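Side-chain contacts in ribose 5-phosphate isomerase (Trypanosoma cruzi, PDB 3M1P), which probably interconverts ribose 5-phosphate and ribulose 5-phosphate, the aldose-ketose isomerisation of the pentose phosphate pathway: residues K25-E30 with F127-F132; D48-V53 with I73-A78; V108-R113 with E118-I123. The protein carries 1 engineered substitution. One frame throughout, in Å; residues are numbered along the deposited sequence.

How the contacts relate
Three contacts illustrate how a Rossmann-like α/β sandwich is tied together on both faces of its parallel sheet. From the N terminus, the chain first passes 25-30, at the end of helix 17-26, whose partner, 127-132, comes about 100 residues later; contact 1 therefore closes a long loop that holds the other two within it. Contact 2 closes a short loop, joining helices 46-58 and 73-80. Contact 3 opens afterwards and closes almost at once, folding helix 117-129 back over strand 107-111. That helix serves contacts 1 and 3 on one face, while Cys109 of the strand points to the other and packs against Ser76 of contact 2.

Contact 1 (K25-E30 with F127-F132); sequences KEAGDE and FLQTPF
Ala27 meets Leu128 and Gln129 where two neighbouring helices of a Rossmann-like fold, 17-26 and 117-129, come toward their C-terminal ends on one face of the parallel sheet. Just before it, Glu26 turns its carboxylate away from this junction and pairs with Arg121, about two turns back along helix 117-129, in a salt bridge modelled too short to be relied on in detail. Ala27 itself does the touching. Its methyl group faces the second helix, with CB 3.9 Å from Leu128 CD1, and Leu128 in turn leans on Phe31 of strand 31-35. Its carbonyl supplies the polar half: Gln129 NE2 donates to Ala27 O over 2.8 Å in a nearly straight bond (173° at the hydrogen). The glutamine reaches it with its chain extended beyond CG, and the oxygen lies almost in the amide plane, whereas the donor sits tilted out of the carbonyl plane. A side-chain amide thus supplies a donor to the Ala27 carbonyl, next to the turn at Gly28. Gly28 redirects the chain with phi at 151°, while its N still bonds to Lys25 O at 3.0 Å. Glu30 then pairs its backbone with Arg3 of strand 3-9. Beside the bonded amide, Gln129 CG lies 3.6 Å from Ala27 O.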
ATOM      1  N   LYS A  25      13.342 -19.401   4.270  1.00 19.42           N
ATOM      2  CA  LYS A  25      14.003 -20.001   5.432  1.00 20.50           C
ATOM      3  C   LYS A  25      13.615 -19.299   6.731  1.00 20.59           C
ATOM      4  O   LYS A  25      13.423 -19.955   7.755  1.00 20.43           O
ATOM      5  CB  LYS A  25      15.525 -19.994   5.256  1.00 20.64           C
ATOM      6  CG  LYS A  25      16.013 -20.929   4.175  1.00 21.43           C
ATOM      7  CD  LYS A  25      17.496 -20.787   3.967  1.00 23.93           C
ATOM      8  CE  LYS A  25      17.984 -21.852   3.010  1.00 25.88           C
ATOM      9  NZ  LYS A  25      19.241 -21.409   2.358  1.00 28.93           N
ATOM     10  N   GLU A  26      13.471 -17.974   6.683  1.00 21.07           N
ATOM     11  CA  GLU A  26      13.128 -17.210   7.893  1.00 21.87           C
ATOM     12  C   GLU A  26      11.755 -17.555   8.454  1.00 21.69           C
ATOM     13  O   GLU A  26      11.545 -17.448   9.660  1.00 21.32           O
ATOM     14  CB  GLU A  26      13.223 -15.705   7.656  1.00 22.63           C
ATOM     15  CG  GLU A  26      14.624 -15.192   7.418  1.00 24.97           C
ATOM     16  CD  GLU A  26      14.698 -13.691   7.583  1.00 28.54           C
ATOM     17  OE1 GLU A  26      15.038 -12.985   6.609  1.00 28.23           O
ATOM     18  OE2 GLU A  26      14.396 -13.220   8.701  1.00 31.48           O
ATOM     19  N   ALA A  27      10.827 -17.967   7.579  1.00 21.98           N
ATOM     20  CA  ALA A  27       9.505 -18.456   7.994  1.00 22.38           C
ATOM     21  C   ALA A  27       9.570 -19.656   8.945  1.00 22.95           C
ATOM     22  O   ALA A  27       8.649 -19.896   9.727  1.00 23.19           O
ATOM     23  CB  ALA A  27       8.654 -18.791   6.770  1.00 22.44           C
ATOM     24  N   GLY A  28      10.666 -20.408   8.873  1.00 24.14           N
ATOM     25  CA  GLY A  28      10.855 -21.589   9.714  1.00 24.99           C
ATOM     26  C   GLY A  28      11.721 -22.629   9.027  1.00 25.48           C
ATOM     27  O   GLY A  28      11.779 -22.689   7.800  1.00 25.52           O
ATOM     28  N   ASP A  29      12.412 -23.426   9.832  1.00 26.27           N
ATOM     29  CA  ASP A  29      13.237 -24.541   9.357  1.00 26.99           C
ATOM     30  C   ASP A  29      12.460 -25.586   8.547  1.00 26.45           C
ATOM     31  O   ASP A  29      13.037 -26.278   7.711  1.00 27.28           O
ATOM     32  CB  ASP A  29      13.891 -25.237  10.550  1.00 27.65           C
ATOM     33  CG  ASP A  29      14.892 -24.356  11.270  1.00 29.85           C
ATOM     34  OD1 ASP A  29      15.158 -23.219  10.809  1.00 32.13           O
ATOM     35  OD2 ASP A  29      15.416 -24.819  12.306  1.00 32.63           O
ATOM     36  N   GLU A  30      11.161 -25.705   8.795  1.00 25.72           N
ATOM     37  CA  GLU A  30      10.326 -26.620   8.019  1.00 25.43           C
ATOM     38  C   GLU A  30      10.069 -26.188   6.562  1.00 24.85           C
ATOM     39  O   GLU A  30       9.500 -26.959   5.794  1.00 25.10           O
ATOM     40  CB  GLU A  30       8.992 -26.882   8.715  1.00 25.32           C
ATOM     41  CG  GLU A  30       7.981 -25.745   8.567  1.00 26.77           C
ATOM     42  CD  GLU A  30       7.929 -24.844   9.787  1.00 28.21           C
ATOM     43  OE1 GLU A  30       8.997 -24.374  10.254  1.00 28.83           O
ATOM     44  OE2 GLU A  30       6.807 -24.625  10.284  1.00 28.39           O
ATOM     45  N   PHE A 127       2.560 -15.365   4.669  1.00 12.92           N
ATOM     46  CA  PHE A 127       1.957 -16.324   3.758  1.00 13.63           C
ATOM     47  C   PHE A 127       2.275 -17.767   4.172  1.00 14.51           C
ATOM     48  O   PHE A 127       1.379 -18.599   4.272  1.00 14.30           O
ATOM     49  CB  PHE A 127       2.493 -16.069   2.357  1.00 13.31           C
ATOM     50  CG  PHE A 127       1.819 -16.868   1.292  1.00 13.75           C
ATOM     51  CD1 PHE A 127       0.620 -16.441   0.751  1.00 11.55           C
ATOM     52  CD2 PHE A 127       2.414 -18.041   0.797  1.00 14.64           C
ATOM     53  CE1 PHE A 127      -0.001 -17.177  -0.266  1.00 13.05           C
ATOM     54  CE2 PHE A 127       1.806 -18.780  -0.219  1.00 14.09           C
ATOM     55  CZ  PHE A 127       0.593 -18.355  -0.745  1.00 11.42           C
ATOM     56  N   LEU A 128       3.552 -18.050   4.425  1.00 15.48           N
ATOM     57  CA  LEU A 128       3.977 -19.419   4.728  1.00 16.70           C
ATOM     58  C   LEU A 128       3.499 -19.885   6.098  1.00 17.22           C
ATOM     59  O   LEU A 128       3.103 -21.041   6.253  1.00 17.39           O
ATOM     60  CB  LEU A 128       5.494 -19.577   4.586  1.00 16.19           C
ATOM     61  CG  LEU A 128       6.022 -19.432   3.157  1.00 16.44           C
ATOM     62  CD1 LEU A 128       7.538 -19.402   3.131  1.00 14.46           C
ATOM     63  CD2 LEU A 128       5.473 -20.539   2.241  1.00 15.07           C
ATOM     64  N   GLN A 129       3.491 -18.966   7.062  1.00 18.02           N
ATOM     65  CA  GLN A 129       3.123 -19.284   8.456  1.00 18.60           C
ATOM     66  C   GLN A 129       1.624 -19.299   8.768  1.00 19.46           C
ATOM     67  O   GLN A 129       1.211 -19.955   9.724  1.00 19.87           O
ATOM     68  CB  GLN A 129       3.822 -18.326   9.422  1.00 18.37           C
ATOM     69  CG  GLN A 129       5.345 -18.514   9.526  1.00 17.31           C
ATOM     70  CD  GLN A 129       5.987 -17.547  10.513  1.00 18.69           C
ATOM     71  OE1 GLN A 129       5.325 -16.643  11.030  1.00 18.06           O
ATOM     72  NE2 GLN A 129       7.291 -17.721  10.767  1.00 17.70           N
ATOM     73  N   THR A 130       0.815 -18.576   7.987  1.00 20.08           N
ATOM     74  CA  THR A 130      -0.620 -18.453   8.266  1.00 20.64           C
ATOM     75  C   THR A 130      -1.392 -19.664   7.747  1.00 21.10           C
ATOM     76  O   THR A 130      -1.318 -19.972   6.566  1.00 21.29           O
ATOM     77  CB  THR A 130      -1.224 -17.151   7.650  1.00 20.91           C
ATOM     78  OG1 THR A 130      -0.437 -16.018   8.041  1.00 20.80           O
ATOM     79  CG2 THR A 130      -2.651 -16.950   8.104  1.00 19.24           C
ATOM     80  N   PRO A 131      -2.122 -20.365   8.635  1.00 21.86           N
ATOM     81  CA  PRO A 131      -2.891 -21.535   8.185  1.00 22.46           C
ATOM     82  C   PRO A 131      -4.175 -21.169   7.462  1.00 23.02           C
ATOM     83  O   PRO A 131      -4.718 -20.083   7.673  1.00 22.87           O
ATOM     84  CB  PRO A 131      -3.240 -22.253   9.500  1.00 22.62           C
ATOM     85  CG  PRO A 131      -3.298 -21.140  10.536  1.00 22.56           C
ATOM     86  CD  PRO A 131      -2.229 -20.145  10.097  1.00 21.61           C
ATOM     87  N   PHE A 132      -4.652 -22.075   6.612  1.00 23.86           N
ATOM     88  CA  PHE A 132      -6.005 -21.963   6.056  1.00 25.11           C
ATOM     89  C   PHE A 132      -6.999 -22.221   7.186  1.00 26.16           C
ATOM     90  O   PHE A 132      -6.781 -23.101   8.007  1.00 26.55           O
ATOM     91  CB  PHE A 132      -6.209 -22.941   4.895  1.00 24.49           C
ATOM     92  CG  PHE A 132      -7.635 -23.040   4.412  1.00 24.41           C
ATOM     93  CD1 PHE A 132      -8.360 -21.900   4.072  1.00 23.33           C
ATOM     94  CD2 PHE A 132      -8.241 -24.291   4.259  1.00 23.81           C
ATOM     95  CE1 PHE A 132      -9.673 -21.997   3.612  1.00 23.77           C
ATOM     96  CE2 PHE A 132      -9.550 -24.402   3.793  1.00 22.49           C
ATOM     97  CZ  PHE A 132     -10.271 -23.248   3.477  1.00 24.59           C
TER

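Contact 2 (D48-V53 with I73-A78); sequences DFASRV and IGMSIA
Ala50 presses its methyl group between Met75 and Ala78, and on that one carbon two helices of the Rossmann-like sandwich come together. The tight part is small and wholly apolar. Ala50 CB lies 3.6 Å from Ala78 CB, methyl to methyl, and 3.7 Å from Met75 SD. With alanine as the first helix's contact residue, the backbones come close: Ala50 CA and Met75 CA are 5.5 Å apart. The methionine chain is bent at its second torsion (chi2 -61°), which brings the sulfur toward the facing helix although the CB does not point at it. No hydrogen bond spans the two segments. Away from this spot the contact opens quickly: Phe49 swings its ring off to Pro38 and Val44, and Arg52 extends into a more exposed setting, with a weak hydrogen bond to Cys36 O. The second subunit covers part of the outer side: its Ile148 packs on Ser51 and Ala78, and its Lys144 makes a salt bridge with Asp48. On the inner side lies the sheet, where Leu67 of strand 64-69 receives Ala50, Val53 and Met75, so that the helix pair 46-58 and 73-80 rests on a central strand.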
ATOM      1  N   ASP A  48       6.688 -17.868 -18.414  1.00 21.76           N
ATOM      2  CA  ASP A  48       7.514 -19.090 -18.445  1.00 22.17           C
ATOM      3  C   ASP A  48       7.916 -19.566 -17.052  1.00 21.93           C
ATOM      4  O   ASP A  48       7.942 -20.766 -16.777  1.00 21.84           O
ATOM      5  CB  ASP A  48       8.795 -18.867 -19.276  1.00 21.95           C
ATOM      6  CG  ASP A  48       8.515 -18.593 -20.744  1.00 22.51           C
ATOM      7  OD1 ASP A  48       7.504 -19.098 -21.290  1.00 22.80           O
ATOM      8  OD2 ASP A  48       9.321 -17.859 -21.359  1.00 23.54           O
ATOM      9  N   PHE A  49       8.246 -18.625 -16.175  1.00 21.92           N
ATOM     10  CA  PHE A  49       8.613 -18.988 -14.806  1.00 21.69           C
ATOM     11  C   PHE A  49       7.400 -19.105 -13.892  1.00 21.22           C
ATOM     12  O   PHE A  49       7.388 -19.928 -12.985  1.00 21.02           O
ATOM     13  CB  PHE A  49       9.670 -18.039 -14.263  1.00 22.04           C
ATOM     14  CG  PHE A  49      11.021 -18.243 -14.885  1.00 22.99           C
ATOM     15  CD1 PHE A  49      11.900 -19.192 -14.365  1.00 23.88           C
ATOM     16  CD2 PHE A  49      11.407 -17.509 -16.004  1.00 24.69           C
ATOM     17  CE1 PHE A  49      13.156 -19.396 -14.944  1.00 24.97           C
ATOM     18  CE2 PHE A  49      12.660 -17.701 -16.594  1.00 25.05           C
ATOM     19  CZ  PHE A  49      13.539 -18.644 -16.059  1.00 24.75           C
ATOM     20  N   ALA A  50       6.370 -18.299 -14.147  1.00 21.18           N
ATOM     21  CA  ALA A  50       5.084 -18.489 -13.478  1.00 21.12           C
ATOM     22  C   ALA A  50       4.591 -19.913 -13.743  1.00 21.17           C
ATOM     23  O   ALA A  50       4.227 -20.632 -12.811  1.00 20.87           O
ATOM     24  CB  ALA A  50       4.063 -17.463 -13.952  1.00 20.68           C
ATOM     25  N   SER A  51       4.596 -20.306 -15.020  1.00 21.56           N
ATOM     26  CA  SER A  51       4.184 -21.651 -15.448  1.00 22.01           C
ATOM     27  C   SER A  51       5.036 -22.710 -14.759  1.00 21.48           C
ATOM     28  O   SER A  51       4.512 -23.669 -14.205  1.00 21.46           O
ATOM     29  CB  SER A  51       4.323 -21.791 -16.969  1.00 22.20           C
ATOM     30  OG  SER A  51       3.955 -23.095 -17.391  1.00 24.76           O
ATOM     31  N   ARG A  52       6.350 -22.512 -14.781  1.00 21.48           N
ATOM     32  CA  ARG A  52       7.281 -23.461 -14.174  1.00 21.88           C
ATOM     33  C   ARG A  52       6.947 -23.753 -12.714  1.00 21.01           C
ATOM     34  O   ARG A  52       6.853 -24.911 -12.320  1.00 21.29           O
ATOM     35  CB  ARG A  52       8.729 -22.977 -14.302  1.00 22.15           C
ATOM     36  CG  ARG A  52       9.723 -24.089 -14.082  1.00 24.27           C
ATOM     37  CD  ARG A  52      11.125 -23.572 -13.944  1.00 28.54           C
ATOM     38  NE  ARG A  52      12.080 -24.679 -13.984  1.00 33.13           N
ATOM     39  CZ  ARG A  52      13.405 -24.540 -14.004  1.00 34.96           C
ATOM     40  NH1 ARG A  52      13.962 -23.325 -13.979  1.00 34.05           N
ATOM     41  NH2 ARG A  52      14.174 -25.628 -14.044  1.00 34.81           N
ATOM     42  N   VAL A  53       6.755 -22.698 -11.925  1.00 20.03           N
ATOM     43  CA  VAL A  53       6.442 -22.834 -10.500  1.00 18.60           C
ATOM     44  C   VAL A  53       5.003 -23.305 -10.285  1.00 18.19           C
ATOM     45  O   VAL A  53       4.743 -24.197  -9.479  1.00 18.18           O
ATOM     46  CB  VAL A  53       6.711 -21.499  -9.759  1.00 18.60           C
ATOM     47  CG1 VAL A  53       6.110 -21.509  -8.329  1.00 17.36           C
ATOM     48  CG2 VAL A  53       8.210 -21.207  -9.760  1.00 17.14           C
ATOM     49  N   ILE A  73       1.683  -8.706 -11.059  1.00 13.76           N
ATOM     50  CA  ILE A  73       0.360  -8.815 -11.673  1.00 13.79           C
ATOM     51  C   ILE A  73       0.357  -9.926 -12.725  1.00 13.41           C
ATOM     52  O   ILE A  73      -0.483 -10.805 -12.677  1.00 13.49           O
ATOM     53  CB  ILE A  73      -0.126  -7.455 -12.281  1.00 13.38           C
ATOM     54  CG1 ILE A  73      -0.393  -6.446 -11.160  1.00 13.48           C
ATOM     55  CG2 ILE A  73      -1.408  -7.646 -13.144  1.00 13.70           C
ATOM     56  CD1 ILE A  73      -0.448  -5.009 -11.610  1.00 14.10           C
ATOM     57  N   GLY A  74       1.305  -9.874 -13.659  1.00 13.44           N
ATOM     58  CA  GLY A  74       1.442 -10.900 -14.711  1.00 13.46           C
ATOM     59  C   GLY A  74       1.713 -12.283 -14.157  1.00 13.25           C
ATOM     60  O   GLY A  74       1.152 -13.293 -14.626  1.00 13.77           O
ATOM     61  N   MET A  75       2.578 -12.338 -13.155  1.00 12.96           N
ATOM     62  CA  MET A  75       2.795 -13.559 -12.383  1.00 13.16           C
ATOM     63  C   MET A  75       1.502 -14.162 -11.851  1.00 12.92           C
ATOM     64  O   MET A  75       1.289 -15.367 -11.954  1.00 13.45           O
ATOM     65  CB  MET A  75       3.801 -13.306 -11.243  1.00 13.50           C
ATOM     66  CG  MET A  75       5.242 -13.102 -11.714  1.00 12.78           C
ATOM     67  SD  MET A  75       5.894 -14.560 -12.593  1.00 15.93           S
ATOM     68  CE  MET A  75       7.637 -14.140 -12.643  1.00 12.14           C
ATOM     69  N   SER A  76       0.628 -13.331 -11.287  0.50 12.85           N
ATOM     70  CA  SER A  76      -0.627 -13.821 -10.705  0.50 12.15           C
ATOM     71  C   SER A  76      -1.649 -14.219 -11.777  0.50 12.68           C
ATOM     72  O   SER A  76      -2.451 -15.134 -11.568  0.50 12.66           O
ATOM     73  CB  SER A  76      -1.220 -12.791  -9.737  0.50 12.17           C
ATOM     74  OG  SER A  76      -1.761 -11.679 -10.425  0.50  9.21           O
ATOM     75  N   ILE A  77      -1.629 -13.533 -12.916  1.00 12.80           N
ATOM     76  CA  ILE A  77      -2.474 -13.941 -14.041  1.00 13.33           C
ATOM     77  C   ILE A  77      -1.999 -15.278 -14.640  1.00 13.66           C
ATOM     78  O   ILE A  77      -2.789 -16.217 -14.754  1.00 14.01           O
ATOM     79  CB  ILE A  77      -2.579 -12.855 -15.122  1.00 12.88           C
ATOM     80  CG1 ILE A  77      -3.180 -11.583 -14.510  1.00 11.31           C
ATOM     81  CG2 ILE A  77      -3.428 -13.349 -16.295  1.00 12.99           C
ATOM     82  CD1 ILE A  77      -3.016 -10.370 -15.361  1.00 10.36           C
ATOM     83  N   ALA A  78      -0.714 -15.365 -14.981  1.00 13.97           N
ATOM     84  CA  ALA A  78      -0.153 -16.584 -15.567  1.00 14.43           C
ATOM     85  C   ALA A  78      -0.321 -17.807 -14.665  1.00 14.93           C
ATOM     86  O   ALA A  78      -0.833 -18.837 -15.115  1.00 15.79           O
ATOM     87  CB  ALA A  78       1.321 -16.383 -15.956  1.00 14.18           C
TER

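Contact 3 (V108-R113 with E118-I123); sequences VCVGER and EVIREI
Val110 and Ile123 meet because their first torsions bring methyl groups together between strand and helix: chi1 of -63° in the valine swings CG1 to the side opposite its carbonyl carbon, while chi1 of -71° in the isoleucine leaves CG2 on the flank that faces the strand. The pair belongs to a classic β-α unit of the Rossmann-like fold, in which strand 107-111 is followed by a short connection and helix 117-129 runs back over the sheet. The axes of 108-111 and 118-123 are nearly antiparallel (175°) and approach to 9.5 Å, a spacing filled by branched aliphatic side chains.

Ile123 CG2 is the shared atom, 3.5 Å from Val108 CG2 and 3.7 Å from Val110 CG1. It therefore bridges two residues that alternate with Cys109 along the strand and point to the same face. Val110 and Ile123 slide past each other in opposite senses, whereas Ile120, one turn earlier, comes over Val110 at a slant, CG2 to CG2 at 4.0 Å. Around this seam Ile120 and Ile123 are flanked by Leu20 of helix 17-26 and Ala96 of helix 93-101 respectively, over a strand paired by backbone bonds with Gly65 and Leu67. The outer surface of the helix turns to the assembly: Glu122 OE2 hydrogen-bonds His93 ND1 of the fourth subunit, whose Tyr94 packs on Val119. Where the strand gives way to the connection, the extended end of Ile120 reaches the backbone, its CD1 in van der Waals contact 3.9 Å from Gly111 O, whose hydrogen bond is with Thr114 OG1.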
ATOM      1  N   VAL A 108       2.170 -17.203  -3.580  1.00 12.15           N
ATOM      2  CA  VAL A 108       2.203 -15.784  -3.268  1.00 11.28           C
ATOM      3  C   VAL A 108       2.945 -15.055  -4.381  1.00 12.02           C
ATOM      4  O   VAL A 108       4.006 -15.509  -4.822  1.00 12.77           O
ATOM      5  CB  VAL A 108       2.796 -15.474  -1.846  1.00 12.06           C
ATOM      6  CG1 VAL A 108       4.270 -15.920  -1.682  1.00  9.56           C
ATOM      7  CG2 VAL A 108       2.623 -13.988  -1.481  1.00 10.64           C
ATOM      8  N   CYS A 109       2.364 -13.954  -4.856  1.00 11.32           N
ATOM      9  CA  CYS A 109       3.003 -13.112  -5.865  1.00 11.58           C
ATOM     10  C   CYS A 109       3.290 -11.742  -5.283  1.00 11.19           C
ATOM     11  O   CYS A 109       2.474 -11.201  -4.544  1.00 11.35           O
ATOM     12  CB  CYS A 109       2.133 -12.990  -7.124  1.00 11.32           C
ATOM     13  SG  CYS A 109       1.700 -14.619  -7.867  1.00 12.13           S
ATOM     14  N   VAL A 110       4.452 -11.193  -5.630  1.00 11.77           N
ATOM     15  CA  VAL A 110       4.864  -9.864  -5.184  1.00 12.17           C
ATOM     16  C   VAL A 110       5.533  -9.093  -6.316  1.00 13.00           C
ATOM     17  O   VAL A 110       6.041  -9.683  -7.280  1.00 12.82           O
ATOM     18  CB  VAL A 110       5.840  -9.926  -3.968  1.00 12.64           C
ATOM     19  CG1 VAL A 110       5.172 -10.558  -2.753  1.00 10.44           C
ATOM     20  CG2 VAL A 110       7.114 -10.681  -4.326  1.00 11.81           C
ATOM     21  N   GLY A 111       5.516  -7.770  -6.193  1.00 13.19           N
ATOM     22  CA  GLY A 111       6.196  -6.893  -7.135  1.00 13.77           C
ATOM     23  C   GLY A 111       7.428  -6.244  -6.523  1.00 13.98           C
ATOM     24  O   GLY A 111       7.323  -5.526  -5.521  1.00 13.49           O
ATOM     25  N   GLU A 112       8.585  -6.516  -7.129  1.00 14.40           N
ATOM     26  CA  GLU A 112       9.884  -5.918  -6.760  1.00 15.03           C
ATOM     27  C   GLU A 112       9.936  -4.399  -6.988  1.00 15.14           C
ATOM     28  O   GLU A 112      10.624  -3.672  -6.243  1.00 14.91           O
ATOM     29  CB  GLU A 112      11.007  -6.609  -7.560  1.00 15.92           C
ATOM     30  CG  GLU A 112      12.450  -6.263  -7.130  1.00 17.96           C
ATOM     31  CD  GLU A 112      13.014  -5.043  -7.855  1.00 21.31           C
ATOM     32  OE1 GLU A 112      12.463  -4.667  -8.913  1.00 23.40           O
ATOM     33  OE2 GLU A 112      14.011  -4.456  -7.372  1.00 23.17           O
ATOM     34  N   ARG A 113       9.209  -3.931  -8.007  0.50 14.97           N
ATOM     35  CA  ARG A 113       9.181  -2.517  -8.366  0.50 15.19           C
ATOM     36  C   ARG A 113       8.151  -1.719  -7.567  0.50 15.15           C
ATOM     37  O   ARG A 113       8.187  -0.481  -7.573  0.50 14.94           O
ATOM     38  CB  ARG A 113       8.914  -2.345  -9.870  0.50 15.51           C
ATOM     39  CG  ARG A 113       9.972  -2.970 -10.790  0.50 16.65           C
ATOM     40  CD  ARG A 113      11.316  -2.286 -10.626  0.50 17.89           C
ATOM     41  NE  ARG A 113      12.368  -2.945 -11.392  0.50 19.79           N
ATOM     42  CZ  ARG A 113      13.595  -2.463 -11.541  0.50 20.40           C
ATOM     43  NH1 ARG A 113      13.929  -1.308 -10.971  0.50 20.74           N
ATOM     44  NH2 ARG A 113      14.486  -3.131 -12.266  0.50 20.70           N
ATOM     45  N   GLU A 118      11.593  -5.337   2.553  1.00 14.70           N
ATOM     46  CA  GLU A 118      11.213  -5.698   3.932  1.00 14.45           C
ATOM     47  C   GLU A 118       9.728  -6.043   4.063  1.00 13.47           C
ATOM     48  O   GLU A 118       9.356  -6.819   4.937  1.00 13.01           O
ATOM     49  CB  GLU A 118      11.634  -4.624   4.952  1.00 15.14           C
ATOM     50  CG  GLU A 118      13.171  -4.498   5.167  1.00 16.98           C
ATOM     51  CD  GLU A 118      13.822  -5.814   5.555  1.00 20.50           C
ATOM     52  OE1 GLU A 118      13.309  -6.500   6.470  1.00 22.45           O
ATOM     53  OE2 GLU A 118      14.842  -6.165   4.936  1.00 21.56           O
ATOM     54  N   VAL A 119       8.894  -5.462   3.198  1.00 12.70           N
ATOM     55  CA  VAL A 119       7.483  -5.834   3.130  1.00 12.45           C
ATOM     56  C   VAL A 119       7.331  -7.162   2.391  1.00 12.67           C
ATOM     57  O   VAL A 119       6.507  -7.990   2.771  1.00 12.57           O
ATOM     58  CB  VAL A 119       6.610  -4.712   2.512  1.00 12.71           C
ATOM     59  CG1 VAL A 119       5.141  -5.135   2.376  1.00 10.95           C
ATOM     60  CG2 VAL A 119       6.711  -3.450   3.373  1.00 12.84           C
ATOM     61  N   ILE A 120       8.150  -7.373   1.358  1.00 12.78           N
ATOM     62  CA  ILE A 120       8.166  -8.650   0.648  1.00 12.68           C
ATOM     63  C   ILE A 120       8.543  -9.751   1.630  1.00 13.01           C
ATOM     64  O   ILE A 120       7.891 -10.795   1.679  1.00 13.22           O
ATOM     65  CB  ILE A 120       9.114  -8.633  -0.588  1.00 12.61           C
ATOM     66  CG1 ILE A 120       8.502  -7.780  -1.703  1.00 12.08           C
ATOM     67  CG2 ILE A 120       9.374 -10.070  -1.094  1.00 12.93           C
ATOM     68  CD1 ILE A 120       9.433  -7.505  -2.917  1.00 12.17           C
ATOM     69  N   ARG A 121       9.573  -9.485   2.434  1.00 13.15           N
ATOM     70  CA  ARG A 121       9.964 -10.374   3.521  1.00 13.78           C
ATOM     71  C   ARG A 121       8.768 -10.735   4.418  1.00 13.71           C
ATOM     72  O   ARG A 121       8.491 -11.910   4.651  1.00 13.59           O
ATOM     73  CB  ARG A 121      11.098  -9.748   4.347  1.00 13.47           C
ATOM     74  CG  ARG A 121      11.596 -10.676   5.458  1.00 13.92           C
ATOM     75  CD  ARG A 121      12.713 -10.045   6.292  1.00 14.67           C
ATOM     76  NE  ARG A 121      13.028 -10.897   7.439  1.00 19.41           N
ATOM     77  CZ  ARG A 121      12.370 -10.879   8.595  1.00 21.97           C
ATOM     78  NH1 ARG A 121      11.357 -10.045   8.775  1.00 22.87           N
ATOM     79  NH2 ARG A 121      12.716 -11.710   9.575  1.00 25.58           N
ATOM     80  N   GLU A 122       8.058  -9.708   4.890  1.00 13.79           N
ATOM     81  CA  GLU A 122       6.904  -9.865   5.749  1.00 13.47           C
ATOM     82  C   GLU A 122       5.791 -10.650   5.056  1.00 13.35           C
ATOM     83  O   GLU A 122       5.167 -11.524   5.668  1.00 13.39           O
ATOM     84  CB  GLU A 122       6.391  -8.484   6.163  1.00 14.22           C
ATOM     85  CG  GLU A 122       5.284  -8.495   7.206  1.00 14.83           C
ATOM     86  CD  GLU A 122       4.756  -7.108   7.477  1.00 16.22           C
ATOM     87  OE1 GLU A 122       4.201  -6.491   6.549  1.00 19.23           O
ATOM     88  OE2 GLU A 122       4.917  -6.624   8.601  1.00 17.26           O
ATOM     89  N   ILE A 123       5.548 -10.333   3.783  1.00 13.25           N
ATOM     90  CA  ILE A 123       4.562 -11.047   2.972  1.00 12.77           C
ATOM     91  C   ILE A 123       4.895 -12.550   2.890  1.00 13.39           C
ATOM     92  O   ILE A 123       4.035 -13.393   3.157  1.00 13.50           O
ATOM     93  CB  ILE A 123       4.452 -10.426   1.565  1.00 12.94           C
ATOM     94  CG1 ILE A 123       3.768  -9.059   1.634  1.00 11.89           C
ATOM     95  CG2 ILE A 123       3.708 -11.354   0.561  1.00 11.74           C
ATOM     96  CD1 ILE A 123       3.906  -8.273   0.342  1.00  8.40           C
TER